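Local atomic coordinates of mitochondrial antiviral signaling protein (MAVS) (Equus caballus, PDB entry 4O9L), a protein that probably relays antiviral innate immune signals, forming prion-like filaments, presumably through its caspase recruitment domain. Residues I25-C36 and S74-L84. The protein carries 1 engineered substitution. Sequence-based numbering, arbitrary orientation.
Engineered in segment 25-36: Arg29 (natural residue Glu).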
# COMPACT_ATOMS: atom_id res chain seq x y z
N ILE A 25 2.98 -7.77 5.32
CA ILE A 25 2.21 -7.76 4.08
C ILE A 25 2.95 -8.71 3.14
O ILE A 25 4.18 -8.68 3.07
CB ILE A 25 2.16 -6.35 3.47
CG1 ILE A 25 1.40 -5.40 4.41
CG2 ILE A 25 1.52 -6.36 2.06
CD1 ILE A 25 1.37 -3.96 3.92
N HIS A 26 2.21 -9.57 2.44
CA HIS A 26 2.80 -10.37 1.38
C HIS A 26 2.40 -9.71 0.07
O HIS A 26 1.22 -9.69 -0.27
CB HIS A 26 2.29 -11.81 1.41
CG HIS A 26 2.89 -12.69 0.36
ND1 HIS A 26 2.28 -13.84 -0.08
CD2 HIS A 26 4.04 -12.58 -0.34
CE1 HIS A 26 3.03 -14.41 -1.01
NE2 HIS A 26 4.11 -13.66 -1.19
N VAL A 27 3.37 -9.17 -0.65
CA VAL A 27 3.07 -8.36 -1.84
C VAL A 27 2.18 -9.08 -2.85
O VAL A 27 1.19 -8.53 -3.33
CB VAL A 27 4.37 -7.87 -2.53
CG1 VAL A 27 4.07 -7.29 -3.93
CG2 VAL A 27 5.05 -6.82 -1.67
N LEU A 28 2.52 -10.33 -3.16
CA LEU A 28 1.80 -11.05 -4.20
C LEU A 28 0.34 -11.25 -3.82
O LEU A 28 -0.55 -11.17 -4.67
CB LEU A 28 2.47 -12.39 -4.49
CG LEU A 28 3.76 -12.34 -5.32
CD1 LEU A 28 4.07 -13.76 -5.84
CD2 LEU A 28 3.65 -11.35 -6.47
N ARG A 29 0.08 -11.49 -2.54
CA ARG A 29 -1.28 -11.68 -2.06
C ARG A 29 -2.09 -10.39 -2.07
O ARG A 29 -3.28 -10.42 -2.37
CB ARG A 29 -1.27 -12.27 -0.65
CG ARG A 29 -2.66 -12.48 -0.09
CD ARG A 29 -2.64 -13.13 1.28
NE ARG A 29 -4.00 -13.40 1.73
CZ ARG A 29 -4.32 -13.75 2.97
NH1 ARG A 29 -5.59 -13.97 3.29
NH2 ARG A 29 -3.36 -13.86 3.89
N ILE A 30 -1.47 -9.27 -1.75
CA ILE A 30 -2.22 -8.02 -1.63
C ILE A 30 -2.53 -7.35 -2.98
O ILE A 30 -3.58 -6.72 -3.11
CB ILE A 30 -1.57 -7.01 -0.64
CG1 ILE A 30 -2.62 -5.98 -0.18
CG2 ILE A 30 -0.35 -6.34 -1.28
CD1 ILE A 30 -2.19 -5.09 1.01
N LEU A 31 -1.62 -7.51 -3.95
CA LEU A 31 -1.74 -6.83 -5.26
C LEU A 31 -3.13 -6.88 -5.94
O LEU A 31 -3.64 -5.83 -6.35
CB LEU A 31 -0.66 -7.32 -6.24
CG LEU A 31 0.77 -6.81 -6.07
CD1 LEU A 31 1.71 -7.48 -7.09
CD2 LEU A 31 0.84 -5.30 -6.22
N PRO A 32 -3.74 -8.08 -6.07
CA PRO A 32 -5.01 -8.11 -6.81
C PRO A 32 -6.14 -7.36 -6.10
O PRO A 32 -7.15 -7.06 -6.74
CB PRO A 32 -5.35 -9.61 -6.87
CG PRO A 32 -4.09 -10.33 -6.49
CD PRO A 32 -3.38 -9.42 -5.57
N TYR A 33 -5.99 -7.08 -4.81
CA TYR A 33 -7.03 -6.37 -4.07
C TYR A 33 -6.96 -4.85 -4.21
O TYR A 33 -7.93 -4.15 -3.94
CB TYR A 33 -7.00 -6.75 -2.58
CG TYR A 33 -7.40 -8.17 -2.30
CD1 TYR A 33 -8.73 -8.56 -2.36
CD2 TYR A 33 -6.44 -9.13 -1.99
CE1 TYR A 33 -9.11 -9.88 -2.11
CE2 TYR A 33 -6.81 -10.45 -1.74
CZ TYR A 33 -8.14 -10.82 -1.80
OH TYR A 33 -8.50 -12.11 -1.55
N LEU A 34 -5.80 -4.35 -4.63
CA LEU A 34 -5.57 -2.91 -4.72
C LEU A 34 -6.14 -2.37 -6.02
O LEU A 34 -5.41 -2.23 -7.01
CB LEU A 34 -4.06 -2.60 -4.61
CG LEU A 34 -3.45 -2.99 -3.26
CD1 LEU A 34 -1.93 -3.11 -3.34
CD2 LEU A 34 -3.84 -2.00 -2.17
N SER A 35 -7.44 -2.09 -6.03
CA SER A 35 -8.15 -1.71 -7.25
C SER A 35 -7.68 -0.38 -7.85
O SER A 35 -8.06 -0.03 -8.97
CB SER A 35 -9.67 -1.69 -7.00
OG SER A 35 -10.02 -0.74 -5.99
N CYS A 36 -6.86 0.37 -7.10
CA CYS A 36 -6.38 1.65 -7.59
C CYS A 36 -5.20 1.48 -8.52
O CYS A 36 -4.88 2.39 -9.27
CB CYS A 36 -6.00 2.59 -6.45
SG CYS A 36 -4.60 2.03 -5.46
N SER A 74 -8.08 2.13 -0.91
CA SER A 74 -7.75 0.88 -1.58
C SER A 74 -6.90 0.01 -0.65
O SER A 74 -7.21 -1.17 -0.44
CB SER A 74 -6.99 1.16 -2.89
OG SER A 74 -6.83 -0.02 -3.65
N LEU A 75 -5.84 0.58 -0.08
CA LEU A 75 -4.96 -0.15 0.83
C LEU A 75 -5.68 -0.67 2.07
O LEU A 75 -5.49 -1.82 2.47
CB LEU A 75 -3.79 0.72 1.26
CG LEU A 75 -2.80 0.16 2.29
CD1 LEU A 75 -2.12 -1.10 1.75
CD2 LEU A 75 -1.77 1.25 2.61
N ILE A 76 -6.51 0.17 2.67
CA ILE A 76 -7.27 -0.23 3.85
C ILE A 76 -8.13 -1.44 3.52
O ILE A 76 -8.11 -2.44 4.25
CB ILE A 76 -8.14 0.93 4.39
CG1 ILE A 76 -7.25 1.97 5.06
CG2 ILE A 76 -9.22 0.41 5.37
CD1 ILE A 76 -7.91 3.31 5.23
N GLY A 77 -8.88 -1.37 2.42
CA GLY A 77 -9.71 -2.50 2.00
C GLY A 77 -8.89 -3.76 1.75
O GLY A 77 -9.29 -4.88 2.12
N ALA A 78 -7.74 -3.59 1.11
CA ALA A 78 -6.90 -4.72 0.75
C ALA A 78 -6.26 -5.35 1.98
O ALA A 78 -6.11 -6.58 2.05
CB ALA A 78 -5.83 -4.28 -0.25
N LEU A 79 -5.87 -4.52 2.95
CA LEU A 79 -5.31 -5.04 4.19
C LEU A 79 -6.33 -5.93 4.92
O LEU A 79 -5.98 -7.01 5.40
CB LEU A 79 -4.80 -3.91 5.09
CG LEU A 79 -3.52 -3.25 4.57
CD1 LEU A 79 -3.24 -1.88 5.25
CD2 LEU A 79 -2.33 -4.19 4.74
N ARG A 80 -7.58 -5.48 4.99
CA ARG A 80 -8.64 -6.29 5.58
C ARG A 80 -8.82 -7.59 4.82
O ARG A 80 -8.98 -8.67 5.41
CB ARG A 80 -9.96 -5.50 5.58
CG ARG A 80 -9.97 -4.33 6.56
CD ARG A 80 -11.15 -3.42 6.32
NE ARG A 80 -11.18 -2.30 7.25
CZ ARG A 80 -11.84 -1.17 7.03
NH1 ARG A 80 -12.52 -1.01 5.90
NH2 ARG A 80 -11.82 -0.20 7.93
N ALA A 81 -8.78 -7.51 3.49
CA ALA A 81 -8.99 -8.70 2.66
C ALA A 81 -7.85 -9.72 2.78
O ALA A 81 -8.01 -10.90 2.43
CB ALA A 81 -9.21 -8.29 1.22
N CYS A 82 -6.70 -9.27 3.27
CA CYS A 82 -5.52 -10.12 3.40
C CYS A 82 -5.18 -10.40 4.85
O CYS A 82 -4.00 -10.63 5.16
CB CYS A 82 -4.30 -9.48 2.72
SG CYS A 82 -4.44 -9.37 0.92
N GLU A 83 -6.18 -10.36 5.74
CA GLU A 83 -6.01 -10.77 7.14
C GLU A 83 -5.01 -9.90 7.89
O GLU A 83 -4.19 -10.39 8.67
CB GLU A 83 -5.59 -12.24 7.22
CG GLU A 83 -6.60 -13.16 6.59
CD GLU A 83 -6.26 -14.63 6.71
OE1 GLU A 83 -6.74 -15.28 7.66
OE2 GLU A 83 -5.50 -15.13 5.84
N LEU A 84 -5.08 -8.60 7.63
CA LEU A 84 -4.23 -7.60 8.28
C LEU A 84 -5.09 -6.41 8.71
O LEU A 84 -4.73 -5.24 8.49
CB LEU A 84 -3.08 -7.19 7.35
CG LEU A 84 -1.99 -8.25 7.13
CD1 LEU A 84 -1.07 -7.89 5.96
CD2 LEU A 84 -1.16 -8.51 8.39
O HOH W 1 -3.10 -14.68 6.87
O HOH W 2 -9.47 -2.62 -1.26
O HOH W 3 -9.97 -1.08 -3.39
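Ala78 presents its methyl to the short helix 27-30 and the turn after it, with CB 3.6 Å from CG1 of Ile30, from CB of Tyr33 and from CD2 of Leu34. Ile30 sends CG1 anti to its backbone N (chi1 -160°), which carries CD1 on to Leu79 CD2; Ile25 CD1 meets that same methyl at 3.8 Å, its side chain crossing that of Leu79 at about a right angle. On the outer side, Ala81 CB sits over one face of the Tyr33 ring, 3.8 Å from the centroid, a CH-pi contact. Cys82 SG reaches the ring obliquely, 3.5 Å from Tyr33 CD2.

The engineered Arg29, extended from CG to NE, runs past this sulfur to Glu83. Its NH1 donates in the guanidinium plane to Glu83 OE2 at 2.8 Å, on the anti side of the carboxylate; NH2 adds a weak bond, and a water accepts from NH2 and gives OE2 a weak bond. Glu83 owes its place to a Schellman motif ending helix 71-81, in which Leu84 N bonds to Leu79 O. At the other end, Cys36 N gives Ser74 OG a weak 3.5 Å bond.

Asn54 of helix 39-66 bonds to Val27 N and Ile25 O, holding the start of 25-36. Within this helical CARD, apolar contacts of Ala78, Ile30, Leu34 and Leu79 thus join the two segments inside, while a charged pair, made by an engineered residue, and a water link them at the exposed side.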